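Local coordinates for protein serpin (Taeniopygia guttata, PDB 5HGC) that binds the steroid cortisol and, as a member of the serpin family, probably inhibits serine proteases, at residues Arg54-Ser59 / Ile293-Thr298; Ala47-Gly52 / Thr165-Ala170. One frame throughout, in Å; residues are numbered along the deposited sequence.

Contact 1 (54-59 with 293-298) and contact 2 (47-52 with 165-170) lie side by side, their centres about 11 Å apart, because helix 39-52 leads almost directly into helix 55-64. They meet twice. Gln58 NE2 probably donates a hydrogen bond to Ala50 O (3.0 Å), and Val296 CG2 packs on Leu49 CD1 at 4.2 Å, so Leu49 has apolar neighbours from both contacts. Val314 also serves both, touching Leu49 and Met167 as well as Val296 and Phe297. The bound diamino sugar touches Leu51, while the side chains of Leu49 and Thr57 stand about 11 and 13 Å from it.

Contact 1. Residues Arg54-Ser59 / Ile293-Thr298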
ATOM      1  N   ARG A  54      14.802  19.314   8.095  1.00 34.79           N
ATOM      2  CA  ARG A  54      15.921  20.114   7.619  1.00 36.28           C
ATOM      3  C   ARG A  54      17.176  19.243   7.547  1.00 39.47           C
ATOM      4  O   ARG A  54      17.254  18.193   8.224  1.00 37.50           O
ATOM      5  CB  ARG A  54      16.114  21.379   8.492  1.00 37.16           C
ATOM      6  CG  ARG A  54      14.977  22.423   8.428  1.00 44.58           C
ATOM      7  CD  ARG A  54      14.650  23.093   7.062  1.00 46.99           C
ATOM      8  NE  ARG A  54      13.482  24.017   7.151  1.00 62.65           N
ATOM      9  CZ  ARG A  54      12.165  23.695   7.021  1.00 66.70           C
ATOM     10  NH1 ARG A  54      11.752  22.435   6.761  1.00 55.28           N
ATOM     11  NH2 ARG A  54      11.229  24.660   7.132  1.00 60.11           N
ATOM     12  N   SER A  55      18.138  19.651   6.704  1.00 40.53           N
ATOM     13  CA  SER A  55      19.472  19.042   6.700  1.00 46.80           C
ATOM     14  C   SER A  55      19.465  17.510   6.452  1.00 53.15           C
ATOM     15  O   SER A  55      18.850  17.028   5.488  1.00 55.27           O
ATOM     16  CB  SER A  55      20.244  19.426   7.992  1.00 45.47           C
ATOM     17  OG  SER A  55      20.654  20.784   7.897  1.00 46.42           O
ATOM     18  N   ALA A  56      20.128  16.760   7.333  1.00 53.58           N
ATOM     19  CA  ALA A  56      20.365  15.349   7.110  1.00 47.75           C
ATOM     20  C   ALA A  56      19.124  14.537   7.440  1.00 44.10           C
ATOM     21  O   ALA A  56      18.913  13.462   6.846  1.00 43.37           O
ATOM     22  CB  ALA A  56      21.559  14.867   7.930  1.00 48.65           C
ATOM     23  N   THR A  57      18.310  15.038   8.379  1.00 39.43           N
ATOM     24  CA  THR A  57      16.971  14.450   8.602  1.00 36.02           C
ATOM     25  C   THR A  57      16.156  14.430   7.299  1.00 36.02           C
ATOM     26  O   THR A  57      15.605  13.413   6.934  1.00 34.61           O
ATOM     27  CB  THR A  57      16.200  15.167   9.699  1.00 29.95           C
ATOM     28  OG1 THR A  57      17.026  15.157  10.840  1.00 31.20           O
ATOM     29  CG2 THR A  57      14.898  14.407  10.066  1.00 27.60           C
ATOM     30  N   GLN A  58      16.152  15.553   6.602  1.00 35.50           N
ATOM     31  CA  GLN A  58      15.381  15.712   5.432  1.00 38.23           C
ATOM     32  C   GLN A  58      15.924  14.889   4.250  1.00 42.29           C
ATOM     33  O   GLN A  58      15.133  14.220   3.531  1.00 44.38           O
ATOM     34  CB  GLN A  58      15.275  17.190   5.096  1.00 33.54           C
ATOM     35  CG  GLN A  58      14.521  17.335   3.831  1.00 40.39           C
ATOM     36  CD  GLN A  58      14.478  18.726   3.344  1.00 45.29           C
ATOM     37  OE1 GLN A  58      15.417  19.216   2.733  1.00 48.77           O
ATOM     38  NE2 GLN A  58      13.354  19.366   3.563  1.00 47.87           N
ATOM     39  N   SER A  59      17.245  14.948   4.057  0.67 42.62           N
ATOM     40  CA  SER A  59      17.939  14.250   2.965  0.67 41.96           C
ATOM     41  C   SER A  59      17.767  12.724   3.091  0.67 41.06           C
ATOM     42  O   SER A  59      17.538  12.052   2.080  0.67 42.67           O
ATOM     43  CB  SER A  59      19.431  14.623   2.923  0.67 39.88           C
ATOM     44  OG  SER A  59      20.183  13.841   3.849  0.67 35.90           O
ATOM     45  N   ILE A 293      16.594   5.606   6.885  1.00 41.20           N
ATOM     46  CA  ILE A 293      15.894   6.761   7.466  1.00 42.72           C
ATOM     47  C   ILE A 293      16.082   6.631   8.969  1.00 44.27           C
ATOM     48  O   ILE A 293      15.413   5.809   9.621  1.00 44.15           O
ATOM     49  CB  ILE A 293      14.392   6.833   7.110  1.00 43.21           C
ATOM     50  CG1 ILE A 293      14.154   6.753   5.606  1.00 43.91           C
ATOM     51  CG2 ILE A 293      13.813   8.148   7.605  1.00 47.55           C
ATOM     52  CD1 ILE A 293      12.704   6.456   5.249  1.00 44.40           C
ATOM     53  N   VAL A 294      16.987   7.456   9.514  1.00 44.77           N
ATOM     54  CA  VAL A 294      17.549   7.219  10.847  1.00 45.53           C
ATOM     55  C   VAL A 294      17.280   8.354  11.817  1.00 42.69           C
ATOM     56  O   VAL A 294      16.642   8.128  12.850  1.00 43.90           O
ATOM     57  CB  VAL A 294      19.088   6.919  10.780  1.00 50.96           C
ATOM     58  CG1 VAL A 294      19.738   6.891  12.181  1.00 45.84           C
ATOM     59  CG2 VAL A 294      19.351   5.611  10.016  1.00 52.14           C
ATOM     60  N   ASP A 295      17.797   9.541  11.478  1.00 38.75           N
ATOM     61  CA  ASP A 295      17.826  10.713  12.354  1.00 39.91           C
ATOM     62  C   ASP A 295      16.458  11.181  12.780  1.00 40.67           C
ATOM     63  O   ASP A 295      16.320  11.697  13.879  1.00 42.16           O
ATOM     64  CB  ASP A 295      18.486  11.897  11.654  1.00 43.25           C
ATOM     65  CG  ASP A 295      19.948  11.645  11.279  1.00 49.33           C
ATOM     66  OD1 ASP A 295      20.507  10.544  11.591  1.00 50.79           O
ATOM     67  OD2 ASP A 295      20.531  12.584  10.655  1.00 51.62           O
ATOM     68  N   VAL A 296      15.459  11.011  11.902  1.00 37.88           N
ATOM     69  CA  VAL A 296      14.084  11.419  12.171  1.00 37.57           C
ATOM     70  C   VAL A 296      13.515  10.720  13.400  1.00 40.90           C
ATOM     71  O   VAL A 296      12.621  11.244  14.082  1.00 42.60           O
ATOM     72  CB  VAL A 296      13.163  11.227  10.927  1.00 35.10           C
ATOM     73  CG1 VAL A 296      12.729   9.783  10.744  1.00 31.28           C
ATOM     74  CG2 VAL A 296      11.953  12.148  11.019  1.00 31.68           C
ATOM     75  N   PHE A 297      14.031   9.531  13.675  1.00 41.87           N
ATOM     76  CA  PHE A 297      13.556   8.777  14.829  1.00 47.99           C
ATOM     77  C   PHE A 297      14.351   9.067  16.126  1.00 45.28           C
ATOM     78  O   PHE A 297      13.941   8.679  17.220  1.00 44.28           O
ATOM     79  CB  PHE A 297      13.502   7.300  14.483  1.00 42.73           C
ATOM     80  CG  PHE A 297      12.626   6.991  13.306  1.00 42.67           C
ATOM     81  CD1 PHE A 297      11.237   7.101  13.405  1.00 42.25           C
ATOM     82  CD2 PHE A 297      13.190   6.555  12.097  1.00 43.80           C
ATOM     83  CE1 PHE A 297      10.439   6.776  12.329  1.00 44.08           C
ATOM     84  CE2 PHE A 297      12.394   6.224  11.015  1.00 39.88           C
ATOM     85  CZ  PHE A 297      11.017   6.338  11.135  1.00 44.30           C
ATOM     86  N   THR A 298      15.447   9.802  15.993  1.00 39.10           N
ATOM     87  CA  THR A 298      16.378   9.964  17.086  1.00 45.43           C
ATOM     88  C   THR A 298      16.384  11.407  17.575  1.00 55.05           C
ATOM     89  O   THR A 298      15.752  12.313  16.986  1.00 59.21           O
ATOM     90  CB  THR A 298      17.820   9.532  16.675  1.00 43.75           C
ATOM     91  OG1 THR A 298      18.377  10.449  15.725  1.00 39.62           O
ATOM     92  CG2 THR A 298      17.855   8.126  16.073  1.00 39.79           C
TER
HETATM   93  O   HOH W   1      15.972  11.182   8.871  1.00 37.67           O
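One water links Thr57 to Val296 across this contact, and no direct hydrogen bond joins the two segments. The water donates to Thr57 O at 3.0 Å and accepts from Val296 N at 3.1 Å, with an angle of about 132° at its oxygen. It therefore ties a carbonyl in the first part of helix 55-64 to an amide in the short 3-10 turn 295-297. Beside the water, Thr57 packs with both branches. With OG1 beside the backbone N (chi1 -55°), the methyl CG2 stands anti to that nitrogen and rests 3.7 Å from Val296 CB and 3.8 Å from Val296 CG2. These two side chains meet at about a right angle. Thr57 OG1 lies 3.7 Å from Asp295 CB, which is packing alone; the polar partner of this hydroxyl is Asp302 N. In the serpin fold, the contact holds the loop between helices 285-290 and 304-307 against a helix that lies far behind it in sequence. Gln60, further along the same helix, joins the two as well: its OE1 accepts from the backbone N of both Val294 and Asp295. On the outer side, the Asp295 carboxylate lies beside the first turn, with OD2 3.7 Å from Ala56 CB. The turn 295-297 itself is closed by backbone bonds from Phe297 N to Val294 O and from Thr298 N to Asp295 O. Within it, Val296 turns its other methyl, CG1, over the centre of the Phe297 ring, about 3.5 Å above the plane, and this ring in turn packs on Ser285, Leu288 and Arg289 of helix 285-290.

Contact 2. Residues Ala47-Gly52 / Thr165-Ala170; sequences AMLALG and TVMLLA
Leu49 and Leu169 reach toward each other tip to tip and make the closest approach between 47-52 and 165-170. Everything that crosses this interface is apolar. Leu49 CD1 lies 3.8 Å from Leu169 CD2, and the branch point CG of Leu49 is 4.0 Å from that same methyl, so one methyl of Leu169 fits against one side of the Leu49 fork. The other prong is used as well: Leu49 CD2 meets Met167 CE at 4.2 Å. Here the two side chains slide past one another in opposite directions. Met167 runs out almost fully extended from the strand and then bends at its thioether (chi3 66°), which carries the terminal methyl to Leu49. Leu49 is thus received by two strand residues that share one face of the strand, Leu168 being turned to the other. The backbones stay well apart, the nearest CA atoms, those of Leu49 and Leu169, being 8.9 Å from each other; the gap is spanned by side chains, as where a helix packs on the face of a sheet.

Hydrogen bonding runs within each element or to its own neighbours. Within 47-52, Leu51 N bonds to Met48 O at 3.0 Å, and Leu51 O accepts from Arg54 NH1. The strand bonds through its backbone on both flanks, Leu168 with Phe104, and Leu169 with Lys316 and Val318.

That pairing places Leu169 in the central serpin sheet between strands 100-106 and 316-325, its side chain touching Ile103 and Val317. Met167 similarly touches Val105. Next to Leu49 on the helix, Met48 turns to Phe115 and Tyr123, so helix 39-52 meets both this sheet and helix 113-123.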
ATOM      1  N   ALA A  47       7.072  11.787   2.872  1.00 27.62           N
ATOM      2  CA  ALA A  47       7.434  12.939   2.069  1.00 28.84           C
ATOM      3  C   ALA A  47       6.870  14.160   2.779  1.00 32.66           C
ATOM      4  O   ALA A  47       7.528  15.185   2.901  1.00 30.62           O
ATOM      5  CB  ALA A  47       6.852  12.822   0.676  1.00 28.86           C
ATOM      6  N   MET A  48       5.662  14.007   3.310  1.00 33.44           N
ATOM      7  CA  MET A  48       5.038  15.033   4.095  1.00 33.38           C
ATOM      8  C   MET A  48       5.887  15.451   5.316  1.00 33.53           C
ATOM      9  O   MET A  48       6.067  16.657   5.532  1.00 32.16           O
ATOM     10  CB  MET A  48       3.668  14.546   4.466  1.00 36.19           C
ATOM     11  CG  MET A  48       2.788  15.567   5.110  1.00 37.31           C
ATOM     12  SD  MET A  48       2.198  14.763   6.581  1.00 56.68           S
ATOM     13  CE  MET A  48       3.512  15.248   7.684  1.00 36.00           C
ATOM     14  N   LEU A  49       6.450  14.502   6.077  1.00 28.48           N
ATOM     15  CA  LEU A  49       7.427  14.879   7.104  1.00 28.46           C
ATOM     16  C   LEU A  49       8.581  15.669   6.555  1.00 28.52           C
ATOM     17  O   LEU A  49       9.065  16.626   7.191  1.00 27.96           O
ATOM     18  CB  LEU A  49       8.005  13.695   7.852  1.00 30.81           C
ATOM     19  CG  LEU A  49       7.127  13.077   8.927  1.00 35.67           C
ATOM     20  CD1 LEU A  49       8.004  12.071   9.646  1.00 37.18           C
ATOM     21  CD2 LEU A  49       6.600  14.101   9.926  1.00 35.32           C
ATOM     22  N   ALA A  50       9.039  15.292   5.369  1.00 29.31           N
ATOM     23  CA  ALA A  50      10.140  16.030   4.758  1.00 28.52           C
ATOM     24  C   ALA A  50       9.835  17.539   4.636  1.00 28.22           C
ATOM     25  O   ALA A  50      10.764  18.353   4.686  1.00 29.64           O
ATOM     26  CB  ALA A  50      10.511  15.444   3.416  1.00 27.45           C
ATOM     27  N   LEU A  51       8.562  17.904   4.477  0.70 25.78           N
ATOM     28  CA  LEU A  51       8.194  19.324   4.413  0.70 27.89           C
ATOM     29  C   LEU A  51       8.762  20.047   5.594  0.70 29.33           C
ATOM     30  O   LEU A  51       9.306  21.143   5.444  0.70 29.38           O
ATOM     31  CB  LEU A  51       6.682  19.563   4.432  0.70 26.56           C
ATOM     32  CG  LEU A  51       6.008  19.489   3.088  0.70 26.04           C
ATOM     33  CD1 LEU A  51       4.510  19.760   3.257  0.70 24.97           C
ATOM     34  CD2 LEU A  51       6.675  20.510   2.183  0.70 24.01           C
ATOM     35  N   GLY A  52       8.633  19.411   6.762  1.00 29.66           N
ATOM     36  CA  GLY A  52       9.121  19.989   7.981  1.00 32.98           C
ATOM     37  C   GLY A  52      10.545  19.675   8.406  1.00 35.44           C
ATOM     38  O   GLY A  52      10.964  20.171   9.456  1.00 39.34           O
ATOM     39  N   THR A 165       5.240   9.821  24.396  1.00 36.91           N
ATOM     40  CA  THR A 165       5.196   9.941  22.937  1.00 32.82           C
ATOM     41  C   THR A 165       5.298  11.404  22.613  1.00 30.82           C
ATOM     42  O   THR A 165       4.606  12.233  23.164  1.00 25.76           O
ATOM     43  CB  THR A 165       3.899   9.359  22.356  1.00 34.62           C
ATOM     44  OG1 THR A 165       3.831   7.971  22.676  1.00 36.68           O
ATOM     45  CG2 THR A 165       3.850   9.488  20.852  1.00 35.00           C
ATOM     46  N   VAL A 166       6.208  11.716  21.726  1.00 32.41           N
ATOM     47  CA  VAL A 166       6.322  13.079  21.270  1.00 35.78           C
ATOM     48  C   VAL A 166       5.345  13.262  20.083  1.00 36.64           C
ATOM     49  O   VAL A 166       4.460  14.121  20.127  1.00 35.18           O
ATOM     50  CB  VAL A 166       7.802  13.378  20.965  1.00 37.16           C
ATOM     51  CG1 VAL A 166       7.973  14.698  20.263  1.00 41.72           C
ATOM     52  CG2 VAL A 166       8.605  13.415  22.266  1.00 43.38           C
ATOM     53  N   MET A 167       5.490  12.412  19.051  1.00 37.50           N
ATOM     54  CA  MET A 167       4.649  12.452  17.832  1.00 34.10           C
ATOM     55  C   MET A 167       4.385  11.051  17.286  1.00 32.89           C
ATOM     56  O   MET A 167       5.307  10.233  17.143  1.00 33.90           O
ATOM     57  CB  MET A 167       5.304  13.334  16.764  1.00 35.05           C
ATOM     58  CG  MET A 167       4.684  13.207  15.396  1.00 37.00           C
ATOM     59  SD  MET A 167       5.226  14.485  14.261  1.00 37.98           S
ATOM     60  CE  MET A 167       6.950  14.089  14.075  1.00 39.62           C
ATOM     61  N   LEU A 168       3.112  10.785  17.047  1.00 28.65           N
ATOM     62  CA  LEU A 168       2.627   9.652  16.313  1.00 28.86           C
ATOM     63  C   LEU A 168       2.307  10.067  14.855  1.00 29.05           C
ATOM     64  O   LEU A 168       1.470  10.934  14.621  1.00 27.36           O
ATOM     65  CB  LEU A 168       1.358   9.129  17.010  1.00 29.16           C
ATOM     66  CG  LEU A 168       0.628   8.005  16.258  1.00 34.51           C
ATOM     67  CD1 LEU A 168       1.510   6.760  16.118  1.00 39.10           C
ATOM     68  CD2 LEU A 168      -0.695   7.621  16.882  1.00 31.61           C
ATOM     69  N   LEU A 169       2.975   9.472  13.873  1.00 32.89           N
ATOM     70  CA  LEU A 169       2.569   9.638  12.447  1.00 30.72           C
ATOM     71  C   LEU A 169       1.694   8.475  12.090  1.00 31.41           C
ATOM     72  O   LEU A 169       2.144   7.337  12.155  1.00 31.58           O
ATOM     73  CB  LEU A 169       3.785   9.690  11.529  1.00 29.06           C
ATOM     74  CG  LEU A 169       3.581   9.791  10.015  1.00 30.75           C
ATOM     75  CD1 LEU A 169       2.858  11.051   9.554  1.00 27.23           C
ATOM     76  CD2 LEU A 169       4.967   9.725   9.390  1.00 30.90           C
ATOM     77  N   ALA A 170       0.436   8.744  11.773  1.00 29.29           N
ATOM     78  CA  ALA A 170      -0.486   7.697  11.309  1.00 30.88           C
ATOM     79  C   ALA A 170      -0.738   7.753   9.751  1.00 35.82           C
ATOM     80  O   ALA A 170      -1.126   8.822   9.233  1.00 37.20           O
ATOM     81  CB  ALA A 170      -1.804   7.799  12.050  1.00 26.43           C
TER